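Side-chain contacts in probable amidase (Thermus thermophilus, PDB 2DC0), which is a probable amidase of the amidase signature family, an alpha/beta protein built around one large mixed beta-sheet flanked by helices: residues 2-7 with 216-221; 19-24 with 43-48; 50-55 with 64-69; 149-154 with 207-212. One frame throughout, in Å; residues are numbered along the deposited sequence.

Contact 1: residues 2-7 with 216-221; sequences DLLEAK and AHFLTE
Leu-4 and Phe-218 mark the crossing of two nearly perpendicular helices, the segments 3-7 and 216-221, whose axes approach to 11.2 Å at an angle of 82°. With such spacing, long side chains must bridge the gap. Phe-218 supplies the largest of them: its ring carbon is anti to the backbone N (chi1 179°), which sends the ring across to the other helix. Over one face of that ring sits Leu-4, whose CD2 lies 3.7 Å from the Phe-218 centroid and 15° off the ring normal, a CH-pi contact. Lys-7 runs obliquely past the far end, its CD 3.9 Å from Phe-218 CZ; the aliphatic stem packs while NZ turns off to a salt bridge with Glu-11. Apart from the ring, the methyls Leu-3 CD1 and Leu-219 CD2 meet at 4.0 Å, the two side chains crossing at about a right angle.

In the fold this contact lays the N-terminal helix 3-11 across helix 213-224, which itself packs on strands 206-210 and 182-185. Polar groups tie down the start of helix 3-11: Asp-2 is its N-cap, with OD1 accepting from Glu-5 N at 2.9 Å and OD2 binding Arg-214 and Ser-212, while the carboxylate of Asp-215, one oxygen to each, takes the amides of Leu-3 and Leu-4.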
loop_
_atom_site.group_PDB
_atom_site.type_symbol
_atom_site.label_atom_id
_atom_site.label_comp_id
_atom_site.label_asym_id
_atom_site.label_seq_id
_atom_site.Cartn_x
_atom_site.Cartn_y
_atom_site.Cartn_z
ATOM N N ASP A 2 -12.497 -32.353 9.332
ATOM C CA ASP A 2 -12.557 -30.984 8.839
ATOM C C ASP A 2 -13.685 -30.817 7.822
ATOM O O ASP A 2 -14.410 -31.770 7.531
ATOM C CB ASP A 2 -11.209 -30.552 8.242
ATOM C CG ASP A 2 -10.825 -31.339 7.005
ATOM O OD1 ASP A 2 -11.620 -32.185 6.548
ATOM O OD2 ASP A 2 -9.717 -31.102 6.484
ATOM N N LEU A 3 -13.834 -29.604 7.298
ATOM C CA LEU A 3 -14.888 -29.291 6.333
ATOM C C LEU A 3 -14.951 -30.208 5.119
ATOM O O LEU A 3 -16.015 -30.729 4.787
ATOM C CB LEU A 3 -14.747 -27.847 5.835
ATOM C CG LEU A 3 -15.231 -26.705 6.727
ATOM C CD1 LEU A 3 -14.819 -25.375 6.119
ATOM C CD2 LEU A 3 -16.746 -26.782 6.870
ATOM N N LEU A 4 -13.816 -30.393 4.453
ATOM C CA LEU A 4 -13.778 -31.222 3.256
ATOM C C LEU A 4 -14.030 -32.704 3.521
ATOM O O LEU A 4 -14.607 -33.388 2.680
ATOM C CB LEU A 4 -12.450 -31.013 2.520
ATOM C CG LEU A 4 -12.277 -29.575 2.003
ATOM C CD1 LEU A 4 -10.923 -29.421 1.319
ATOM C CD2 LEU A 4 -13.396 -29.243 1.031
ATOM N N GLU A 5 -13.622 -33.201 4.685
ATOM C CA GLU A 5 -13.861 -34.604 4.997
ATOM C C GLU A 5 -15.348 -34.786 5.303
ATOM O O GLU A 5 -15.962 -35.766 4.878
ATOM C CB GLU A 5 -13.035 -35.054 6.202
ATOM C CG GLU A 5 -13.043 -36.568 6.400
ATOM C CD GLU A 5 -12.561 -36.988 7.776
ATOM O OE1 GLU A 5 -11.434 -36.597 8.167
ATOM O OE2 GLU A 5 -13.309 -37.718 8.468
ATOM N N ALA A 6 -15.926 -33.837 6.038
ATOM C CA ALA A 6 -17.347 -33.902 6.378
ATOM C C ALA A 6 -18.170 -33.796 5.100
ATOM O O ALA A 6 -19.205 -34.446 4.952
ATOM C CB ALA A 6 -17.717 -32.771 7.331
ATOM N N LYS A 7 -17.697 -32.970 4.175
ATOM C CA LYS A 7 -18.374 -32.774 2.905
ATOM C C LYS A 7 -18.357 -34.082 2.115
ATOM O O LYS A 7 -19.284 -34.370 1.357
ATOM C CB LYS A 7 -17.670 -31.659 2.126
ATOM C CG LYS A 7 -18.352 -31.245 0.841
ATOM C CD LYS A 7 -17.700 -29.992 0.270
ATOM C CE LYS A 7 -18.327 -29.606 -1.056
ATOM N NZ LYS A 7 -18.065 -30.647 -2.089
ATOM N N ALA A 216 -9.033 -23.771 4.810
ATOM C CA ALA A 216 -8.827 -22.323 4.756
ATOM C C ALA A 216 -8.951 -21.811 3.320
ATOM O O ALA A 216 -9.580 -20.782 3.068
ATOM C CB ALA A 216 -7.443 -21.964 5.337
ATOM N N HIS A 217 -8.327 -22.524 2.387
ATOM C CA HIS A 217 -8.380 -22.173 0.971
ATOM C C HIS A 217 -9.811 -22.324 0.439
ATOM O O HIS A 217 -10.337 -21.442 -0.238
ATOM C CB HIS A 217 -7.450 -23.091 0.174
ATOM C CG HIS A 217 -7.723 -23.096 -1.300
ATOM N ND1 HIS A 217 -7.407 -22.033 -2.121
ATOM C CD2 HIS A 217 -8.311 -24.022 -2.093
ATOM C CE1 HIS A 217 -7.789 -22.305 -3.356
ATOM N NE2 HIS A 217 -8.339 -23.507 -3.367
ATOM N N PHE A 218 -10.423 -23.456 0.753
ATOM C CA PHE A 218 -11.781 -23.770 0.321
ATOM C C PHE A 218 -12.767 -22.689 0.744
ATOM O O PHE A 218 -13.535 -22.172 -0.071
ATOM C CB PHE A 218 -12.194 -25.120 0.918
ATOM C CG PHE A 218 -13.598 -25.548 0.575
ATOM C CD1 PHE A 218 -14.010 -25.657 -0.751
ATOM C CD2 PHE A 218 -14.499 -25.878 1.583
ATOM C CE1 PHE A 218 -15.301 -26.090 -1.069
ATOM C CE2 PHE A 218 -15.793 -26.313 1.274
ATOM C CZ PHE A 218 -16.189 -26.418 -0.056
ATOM N N LEU A 219 -12.728 -22.344 2.024
ATOM C CA LEU A 219 -13.620 -21.341 2.577
ATOM C C LEU A 219 -13.318 -19.929 2.070
ATOM O O LEU A 219 -14.237 -19.130 1.861
ATOM C CB LEU A 219 -13.531 -21.390 4.099
ATOM C CG LEU A 219 -14.748 -21.011 4.931
ATOM C CD1 LEU A 219 -16.006 -21.732 4.435
ATOM C CD2 LEU A 219 -14.452 -21.392 6.374
ATOM N N THR A 220 -12.040 -19.619 1.868
ATOM C CA THR A 220 -11.663 -18.294 1.384
ATOM C C THR A 220 -12.202 -18.065 -0.031
ATOM O O THR A 220 -12.626 -16.963 -0.358
ATOM C CB THR A 220 -10.119 -18.095 1.420
ATOM O OG1 THR A 220 -9.662 -18.177 2.777
ATOM C CG2 THR A 220 -9.735 -16.729 0.861
ATOM N N GLU A 221 -12.204 -19.103 -0.866
ATOM C CA GLU A 221 -12.732 -18.960 -2.221
ATOM C C GLU A 221 -14.219 -18.620 -2.143
ATOM O O GLU A 221 -14.707 -17.746 -2.864
ATOM C CB GLU A 221 -12.556 -20.249 -3.024
ATOM C CG GLU A 221 -11.117 -20.593 -3.369
ATOM C CD GLU A 221 -11.033 -21.766 -4.328
ATOM O OE1 GLU A 221 -11.692 -22.794 -4.062
ATOM O OE2 GLU A 221 -10.300 -21.670 -5.335
#

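Contact 2: residues 19-24 with 43-48; sequences ALLEEA and EAARKE
The guanidinium of Arg-46 meets the carboxylate of Glu-22 edge to edge, the two planes only 19° apart, so that both flat groups touch through their rims. The pair bridges two antiparallel helices, 17-30 and 42-57, whose short segments here run at 158° to one another with axes 10.2 Å apart; between them in the chain comes strand 37-40, at one margin of the main sheet. Arg-46 grips side-on, using NE and one terminal nitrogen, each for its own oxygen. Arg-46 NH2 reaches Glu-22 OE1 at 2.9 Å in an almost straight bond (177°), lying in the guanidinium plane, whereas Arg-46 NE meets Glu-22 OE2 at 2.6 Å from a slightly tilted direction. Both oxygens offer their syn lone pairs, so this bidentate salt bridge fixes how each group is rotated about its last bond.

The two chains differ in shape. Arg-46 stretches out from CG to NE, while Glu-22 bends at chi2 to bring its carboxylate round to the arginine. Charged residues suit this partly exposed side of the contact; beneath it the helices join through apolar groups, Leu-21 and Ala-45, which both also touch Phe-112 of strand 110-115. Ala-45 is small enough for a leucine to lie close against its helix: Leu-21 CD2 comes within 3.9 Å of Ala-45 CB and, pressing on the backbone itself, within 3.4 Å of Ala-45 O.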
loop_
_atom_site.group_PDB
_atom_site.type_symbol
_atom_site.label_atom_id
_atom_site.label_comp_id
_atom_site.label_asym_id
_atom_site.label_seq_id
_atom_site.Cartn_x
_atom_site.Cartn_y
_atom_site.Cartn_z
ATOM N N ALA A 19 -26.933 -34.799 11.764
ATOM C CA ALA A 19 -25.935 -35.497 12.575
ATOM C C ALA A 19 -24.719 -34.611 12.841
ATOM O O ALA A 19 -24.160 -34.623 13.938
ATOM C CB ALA A 19 -25.493 -36.793 11.877
ATOM N N LEU A 20 -24.298 -33.858 11.829
ATOM C CA LEU A 20 -23.154 -32.968 11.996
ATOM C C LEU A 20 -23.488 -31.908 13.046
ATOM O O LEU A 20 -22.637 -31.544 13.857
ATOM C CB LEU A 20 -22.786 -32.304 10.663
ATOM C CG LEU A 20 -22.173 -33.246 9.614
ATOM C CD1 LEU A 20 -21.964 -32.515 8.289
ATOM C CD2 LEU A 20 -20.851 -33.782 10.143
ATOM N N LEU A 21 -24.731 -31.428 13.041
ATOM C CA LEU A 21 -25.148 -30.422 14.012
ATOM C C LEU A 21 -25.160 -31.011 15.419
ATOM O O LEU A 21 -24.612 -30.417 16.352
ATOM C CB LEU A 21 -26.540 -29.866 13.678
ATOM C CG LEU A 21 -27.073 -28.804 14.666
ATOM C CD1 LEU A 21 -26.143 -27.601 14.685
ATOM C CD2 LEU A 21 -28.481 -28.374 14.274
ATOM N N GLU A 22 -25.782 -32.176 15.580
ATOM C CA GLU A 22 -25.829 -32.812 16.893
ATOM C C GLU A 22 -24.432 -32.957 17.476
ATOM O O GLU A 22 -24.237 -32.781 18.673
ATOM C CB GLU A 22 -26.497 -34.189 16.813
ATOM C CG GLU A 22 -27.987 -34.127 16.569
ATOM C CD GLU A 22 -28.698 -33.235 17.573
ATOM O OE1 GLU A 22 -28.538 -33.461 18.792
ATOM O OE2 GLU A 22 -29.409 -32.302 17.137
ATOM N N GLU A 23 -23.466 -33.288 16.627
ATOM C CA GLU A 23 -22.092 -33.435 17.077
ATOM C C GLU A 23 -21.585 -32.089 17.603
ATOM O O GLU A 23 -20.997 -32.023 18.678
ATOM C CB GLU A 23 -21.212 -33.916 15.921
ATOM C CG GLU A 23 -19.714 -33.892 16.202
ATOM C CD GLU A 23 -19.329 -34.711 17.424
ATOM O OE1 GLU A 23 -19.783 -35.872 17.530
ATOM O OE2 GLU A 23 -18.560 -34.199 18.271
ATOM N N ALA A 24 -21.830 -31.021 16.845
ATOM C CA ALA A 24 -21.400 -29.686 17.238
ATOM C C ALA A 24 -22.041 -29.267 18.559
ATOM O O ALA A 24 -21.379 -28.695 19.421
ATOM C CB ALA A 24 -21.750 -28.678 16.142
ATOM N N GLU A 43 -32.902 -24.835 18.890
ATOM C CA GLU A 43 -34.141 -25.119 18.171
ATOM C C GLU A 43 -34.106 -24.579 16.746
ATOM O O GLU A 43 -34.366 -25.310 15.792
ATOM C CB GLU A 43 -35.340 -24.535 18.922
ATOM C CG GLU A 43 -35.739 -25.336 20.151
ATOM C CD GLU A 43 -36.958 -24.761 20.846
ATOM O OE1 GLU A 43 -37.961 -24.480 20.149
ATOM O OE2 GLU A 43 -36.921 -24.600 22.087
ATOM N N ALA A 44 -33.778 -23.300 16.601
ATOM C CA ALA A 44 -33.705 -22.697 15.278
ATOM C C ALA A 44 -32.665 -23.430 14.427
ATOM O O ALA A 44 -32.876 -23.660 13.236
ATOM C CB ALA A 44 -33.351 -21.218 15.390
ATOM N N ALA A 45 -31.548 -23.803 15.043
ATOM C CA ALA A 45 -30.491 -24.509 14.333
ATOM C C ALA A 45 -30.962 -25.888 13.889
ATOM O O ALA A 45 -30.743 -26.292 12.743
ATOM C CB ALA A 45 -29.256 -24.641 15.220
ATOM N N ARG A 46 -31.605 -26.617 14.797
ATOM C CA ARG A 46 -32.094 -27.949 14.463
ATOM C C ARG A 46 -33.143 -27.868 13.349
ATOM O O ARG A 46 -33.150 -28.692 12.436
ATOM C CB ARG A 46 -32.668 -28.638 15.707
ATOM C CG ARG A 46 -31.596 -29.165 16.663
ATOM C CD ARG A 46 -32.192 -30.115 17.702
ATOM N NE ARG A 46 -31.173 -30.860 18.452
ATOM C CZ ARG A 46 -30.843 -30.621 19.720
ATOM N NH1 ARG A 46 -31.442 -29.656 20.398
ATOM N NH2 ARG A 46 -29.922 -31.360 20.322
ATOM N N LYS A 47 -34.010 -26.862 13.415
ATOM C CA LYS A 47 -35.036 -26.685 12.395
ATOM C C LYS A 47 -34.393 -26.540 11.010
ATOM O O LYS A 47 -34.839 -27.158 10.036
ATOM C CB LYS A 47 -35.883 -25.453 12.714
ATOM C CG LYS A 47 -36.978 -25.160 11.697
ATOM C CD LYS A 47 -37.812 -23.952 12.108
ATOM C CE LYS A 47 -38.838 -23.621 11.037
ATOM N NZ LYS A 47 -39.627 -22.401 11.350
ATOM N N GLU A 48 -33.346 -25.724 10.924
ATOM C CA GLU A 48 -32.636 -25.514 9.661
ATOM C C GLU A 48 -31.907 -26.800 9.267
ATOM O O GLU A 48 -31.875 -27.176 8.093
ATOM C CB GLU A 48 -31.631 -24.362 9.812
ATOM C CG GLU A 48 -30.876 -23.983 8.540
ATOM C CD GLU A 48 -31.790 -23.493 7.430
ATOM O OE1 GLU A 48 -32.635 -22.609 7.694
ATOM O OE2 GLU A 48 -31.659 -23.986 6.289
#

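Contact 3: residues 50-55 with 64-69; sequences LALTEE and PLHGLP
Leu-52 is the first residue of segment 50-55 to meet the loop 64-69, and it does so with both of its methyls. CG stands anti to the carbonyl carbon, and from there the fork opens on two neighbours at once. One branch, Leu-52 CD1, rests 3.8 Å from Gly-67 CA. The other, CD2, lies over a face of the His-66 imidazole, 4.0 Å from its centroid and 22° off the normal, a CH-pi contact in which the leucine and the imidazole point in opposing senses as they pass.

The loop carries the chain from helix 42-57 into strand 69-73 of the main sheet, and it folds back on the helix by a type II beta turn from Leu-65 to Leu-68, closed by Leu-68 N to Leu-65 O at 3.0 Å. Gly-67 holds the third position of that turn, where phi is positive (80°); a CB here would collide with the carbonyl O of His-66, and its absence also allows the leucine methyl to approach the backbone.

One turn further along the helix, Glu-55 flanks the same imidazole. Its CB lies at the ring edge, 3.8 Å from His-66 NE2, and OE1 is 3.6 Å from that nitrogen, with the carboxylate plane turned 64° from the ring. The main polar partner of this glutamate is Arg-62, salt-bridged through NE to OE1; the glutamate's charge may still polarise the histidine ring.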
loop_
_atom_site.group_PDB
_atom_site.type_symbol
_atom_site.label_atom_id
_atom_site.label_comp_id
_atom_site.label_asym_id
_atom_site.label_seq_id
_atom_site.Cartn_x
_atom_site.Cartn_y
_atom_site.Cartn_z
ATOM N N LEU A 50 -32.785 -29.814 9.818
ATOM C CA LEU A 50 -33.770 -30.749 9.270
ATOM C C LEU A 50 -34.043 -30.449 7.800
ATOM O O LEU A 50 -34.079 -31.358 6.965
ATOM C CB LEU A 50 -35.079 -30.666 10.065
ATOM C CG LEU A 50 -35.021 -31.141 11.523
ATOM C CD1 LEU A 50 -36.350 -30.847 12.217
ATOM C CD2 LEU A 50 -34.717 -32.634 11.565
ATOM N N ALA A 51 -34.233 -29.171 7.491
ATOM C CA ALA A 51 -34.493 -28.737 6.126
ATOM C C ALA A 51 -33.340 -29.104 5.199
ATOM O O ALA A 51 -33.555 -29.605 4.092
ATOM C CB ALA A 51 -34.730 -27.223 6.095
ATOM N N LEU A 52 -32.114 -28.850 5.645
ATOM C CA LEU A 52 -30.940 -29.159 4.837
ATOM C C LEU A 52 -30.767 -30.658 4.652
ATOM O O LEU A 52 -30.297 -31.106 3.610
ATOM C CB LEU A 52 -29.679 -28.568 5.479
ATOM C CG LEU A 52 -29.604 -27.036 5.479
ATOM C CD1 LEU A 52 -28.383 -26.578 6.266
ATOM C CD2 LEU A 52 -29.556 -26.519 4.045
ATOM N N THR A 53 -31.148 -31.428 5.666
ATOM C CA THR A 53 -31.033 -32.879 5.605
ATOM C C THR A 53 -31.977 -33.442 4.543
ATOM O O THR A 53 -31.576 -34.253 3.704
ATOM C CB THR A 53 -31.368 -33.514 6.968
ATOM O OG1 THR A 53 -30.415 -33.076 7.944
ATOM C CG2 THR A 53 -31.331 -35.038 6.878
ATOM N N GLU A 54 -33.230 -33.004 4.579
ATOM C CA GLU A 54 -34.220 -33.472 3.620
ATOM C C GLU A 54 -33.857 -33.044 2.197
ATOM O O GLU A 54 -33.997 -33.826 1.255
ATOM C CB GLU A 54 -35.607 -32.942 4.002
ATOM C CG GLU A 54 -36.758 -33.562 3.226
ATOM C CD GLU A 54 -36.681 -35.079 3.177
ATOM O OE1 GLU A 54 -36.366 -35.703 4.213
ATOM O OE2 GLU A 54 -36.947 -35.650 2.101
ATOM N N GLU A 55 -33.388 -31.810 2.036
ATOM C CA GLU A 55 -32.999 -31.316 0.716
ATOM C C GLU A 55 -31.908 -32.199 0.118
ATOM O O GLU A 55 -31.971 -32.574 -1.051
ATOM C CB GLU A 55 -32.512 -29.865 0.804
ATOM C CG GLU A 55 -33.635 -28.838 0.775
ATOM C CD GLU A 55 -33.162 -27.417 1.039
ATOM O OE1 GLU A 55 -31.995 -27.097 0.725
ATOM O OE2 GLU A 55 -33.965 -26.607 1.554
ATOM N N PRO A 64 -21.672 -25.449 -2.095
ATOM C CA PRO A 64 -20.537 -26.233 -1.597
ATOM C C PRO A 64 -20.472 -26.436 -0.087
ATOM O O PRO A 64 -19.798 -27.347 0.385
ATOM C CB PRO A 64 -19.328 -25.469 -2.137
ATOM C CG PRO A 64 -19.818 -24.047 -2.154
ATOM C CD PRO A 64 -21.211 -24.196 -2.724
ATOM N N LEU A 65 -21.177 -25.601 0.668
ATOM C CA LEU A 65 -21.178 -25.711 2.125
ATOM C C LEU A 65 -22.482 -26.297 2.659
ATOM O O LEU A 65 -22.718 -26.292 3.866
ATOM C CB LEU A 65 -20.953 -24.333 2.752
ATOM C CG LEU A 65 -19.625 -23.651 2.399
ATOM C CD1 LEU A 65 -19.521 -22.313 3.118
ATOM C CD2 LEU A 65 -18.470 -24.564 2.800
ATOM N N HIS A 66 -23.323 -26.804 1.762
ATOM C CA HIS A 66 -24.618 -27.363 2.149
ATOM C C HIS A 66 -24.598 -28.313 3.353
ATOM O O HIS A 66 -23.980 -29.372 3.314
ATOM C CB HIS A 66 -25.255 -28.077 0.950
ATOM C CG HIS A 66 -26.668 -28.518 1.188
ATOM N ND1 HIS A 66 -26.999 -29.497 2.100
ATOM C CD2 HIS A 66 -27.835 -28.105 0.638
ATOM C CE1 HIS A 66 -28.309 -29.668 2.103
ATOM N NE2 HIS A 66 -28.840 -28.835 1.225
ATOM N N GLY A 67 -25.284 -27.914 4.418
ATOM C CA GLY A 67 -25.371 -28.743 5.606
ATOM C C GLY A 67 -24.200 -28.735 6.572
ATOM O O GLY A 67 -24.236 -29.442 7.580
ATOM N N LEU A 68 -23.164 -27.952 6.284
ATOM C CA LEU A 68 -21.996 -27.892 7.165
ATOM C C LEU A 68 -22.170 -26.832 8.254
ATOM O O LEU A 68 -22.410 -25.660 7.959
ATOM C CB LEU A 68 -20.732 -27.601 6.345
ATOM C CG LEU A 68 -20.434 -28.611 5.228
ATOM C CD1 LEU A 68 -19.216 -28.179 4.430
ATOM C CD2 LEU A 68 -20.225 -29.986 5.833
ATOM N N PRO A 69 -22.047 -27.236 9.531
ATOM C CA PRO A 69 -22.189 -26.337 10.679
ATOM C C PRO A 69 -20.969 -25.443 10.877
ATOM O O PRO A 69 -19.846 -25.936 11.004
ATOM C CB PRO A 69 -22.402 -27.305 11.839
ATOM C CG PRO A 69 -21.500 -28.438 11.467
ATOM C CD PRO A 69 -21.759 -28.614 9.979
#

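Contact 4: residues 149-154 with 207-212; sequences GGSAVA and GPLTRS
Leu-209 turns its CG away from its own carbonyl carbon (chi1 -81°), directing the isobutyl group out of strand 206-210 at the start of helix 149-157; there the helix points the CB of Ser-151 at the leucine, while a chi1 of -73° sets OG beside the backbone N. The resulting contact is tight: Ser-151 CB and Leu-209 CD1 are 3.3 Å apart, closer than two carbons usually pack. The same methyl lies 3.8 Å from Ala-152 N, so it nestles against the helix backbone, and the second branch, Leu-209 CD2, reaches Ala-152 CB at 4.1 Å. Short residues on the helix let its backbone come near the strand, with Ala-152 CA and Leu-209 CA separated by 6.2 Å.

Ser-151 serves two environments. Its carbon packs on the leucine, and its buried hydroxyl is engaged by the hydroxyls of Thr-115 and Ser-163; Ser-163 also pairs with Leu-209 through the backbone, which links the serine to the same part of the sheet. As the strand ends, Thr-210 OG1 donates to Ser-212 O at 2.8 Å, closing the chain back on itself just before helix 213-224, where Ser-212 is the N-cap, its OG holding Asp-215 N weakly. Arg-211 reaches back from this bend, its NH1 donating to Val-155 O in helix 149-157.

Here the helix lies against a central strand of the mixed sheet, and its first residues, Gly-149, Gly-150 and Ser-151, close the Gly-Gly-Ser-Ser-Gly-Gly-Ser sequence that is the hallmark of the amidase signature family.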
loop_
_atom_site.group_PDB
_atom_site.type_symbol
_atom_site.label_atom_id
_atom_site.label_comp_id
_atom_site.label_asym_id
_atom_site.label_seq_id
_atom_site.Cartn_x
_atom_site.Cartn_y
_atom_site.Cartn_z
ATOM N N GLY A 149 -11.410 -14.831 19.507
ATOM C CA GLY A 149 -11.158 -15.895 20.469
ATOM C C GLY A 149 -12.155 -17.036 20.484
ATOM O O GLY A 149 -11.778 -18.203 20.376
ATOM N N GLY A 150 -13.433 -16.701 20.624
ATOM C CA GLY A 150 -14.458 -17.723 20.648
ATOM C C GLY A 150 -14.435 -18.541 19.374
ATOM O O GLY A 150 -14.636 -19.748 19.416
ATOM N N SER A 151 -14.191 -17.892 18.240
ATOM C CA SER A 151 -14.155 -18.606 16.969
ATOM C C SER A 151 -13.034 -19.635 16.905
ATOM O O SER A 151 -13.241 -20.753 16.437
ATOM C CB SER A 151 -14.014 -17.628 15.800
ATOM O OG SER A 151 -15.218 -16.922 15.573
ATOM N N ALA A 152 -11.845 -19.261 17.369
ATOM C CA ALA A 152 -10.709 -20.171 17.345
ATOM C C ALA A 152 -10.933 -21.354 18.295
ATOM O O ALA A 152 -10.658 -22.502 17.949
ATOM C CB ALA A 152 -9.429 -19.422 17.725
ATOM N N VAL A 153 -11.436 -21.067 19.489
ATOM C CA VAL A 153 -11.692 -22.106 20.475
ATOM C C VAL A 153 -12.783 -23.059 19.986
ATOM O O VAL A 153 -12.686 -24.278 20.172
ATOM C CB VAL A 153 -12.119 -21.489 21.829
ATOM C CG1 VAL A 153 -12.528 -22.585 22.809
ATOM C CG2 VAL A 153 -10.967 -20.673 22.405
ATOM N N ALA A 154 -13.819 -22.507 19.358
ATOM C CA ALA A 154 -14.910 -23.330 18.839
ATOM C C ALA A 154 -14.364 -24.312 17.802
ATOM O O ALA A 154 -14.645 -25.513 17.854
ATOM C CB ALA A 154 -15.985 -22.439 18.212
ATOM N N GLY A 207 -11.744 -13.126 7.538
ATOM C CA GLY A 207 -11.052 -14.354 7.182
ATOM C C GLY A 207 -11.518 -15.565 7.970
ATOM O O GLY A 207 -12.141 -15.422 9.025
ATOM N N PRO A 208 -11.221 -16.777 7.486
ATOM C CA PRO A 208 -11.631 -18.008 8.161
ATOM C C PRO A 208 -10.679 -18.592 9.199
ATOM O O PRO A 208 -9.463 -18.345 9.184
ATOM C CB PRO A 208 -11.813 -18.971 7.002
ATOM C CG PRO A 208 -10.626 -18.608 6.144
ATOM C CD PRO A 208 -10.658 -17.079 6.154
ATOM N N LEU A 209 -11.275 -19.374 10.098
ATOM C CA LEU A 209 -10.571 -20.117 11.144
ATOM C C LEU A 209 -10.993 -21.544 10.839
ATOM O O LEU A 209 -12.186 -21.854 10.808
ATOM C CB LEU A 209 -11.048 -19.689 12.533
ATOM C CG LEU A 209 -10.372 -18.393 12.992
ATOM C CD1 LEU A 209 -11.276 -17.638 13.936
ATOM C CD2 LEU A 209 -9.035 -18.732 13.656
ATOM N N THR A 210 -10.007 -22.401 10.597
ATOM C CA THR A 210 -10.255 -23.789 10.227
ATOM C C THR A 210 -9.334 -24.779 10.925
ATOM O O THR A 210 -8.427 -24.393 11.663
ATOM C CB THR A 210 -10.032 -23.977 8.716
ATOM O OG1 THR A 210 -8.679 -23.605 8.395
ATOM C CG2 THR A 210 -10.982 -23.100 7.918
ATOM N N ARG A 211 -9.563 -26.063 10.663
ATOM C CA ARG A 211 -8.742 -27.118 11.242
ATOM C C ARG A 211 -7.619 -27.541 10.289
ATOM O O ARG A 211 -6.734 -28.301 10.668
ATOM C CB ARG A 211 -9.610 -28.329 11.585
ATOM C CG ARG A 211 -10.616 -28.074 12.695
ATOM C CD ARG A 211 -11.458 -29.305 12.963
ATOM N NE ARG A 211 -10.654 -30.396 13.506
ATOM C CZ ARG A 211 -10.203 -30.441 14.757
ATOM N NH1 ARG A 211 -10.482 -29.456 15.602
ATOM N NH2 ARG A 211 -9.461 -31.463 15.162
ATOM N N SER A 212 -7.653 -27.054 9.055
ATOM C CA SER A 212 -6.621 -27.420 8.087
ATOM C C SER A 212 -6.432 -26.334 7.040
ATOM O O SER A 212 -7.298 -25.470 6.855
ATOM C CB SER A 212 -7.001 -28.721 7.380
ATOM O OG SER A 212 -8.196 -28.529 6.636
#

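Overall arrangement
Contact 4 lies deepest, its centre about 7 Å from that of the chain, and is wholly buried helix-to-strand packing between small residues and a leucine. Contacts 2 and 3, with centres about 25 and 26 Å from that of the chain, share helix 42-57: contact 2 joins it to another helix and adds a salt bridge on its partly exposed side, whereas contact 3 sets it against a buried turn through methyl, imidazole and glycine. Contact 1, also partly buried, encloses the other three along the chain and touches two of them. Toward contact 3, Phe-218 packs on Leu-65 and Leu-3 on Leu-68; toward contact 4, Leu-219 and Thr-220 rest on Pro-208. Leu-20 of contact 2 packs on Leu-68 and Pro-69 of contact 3.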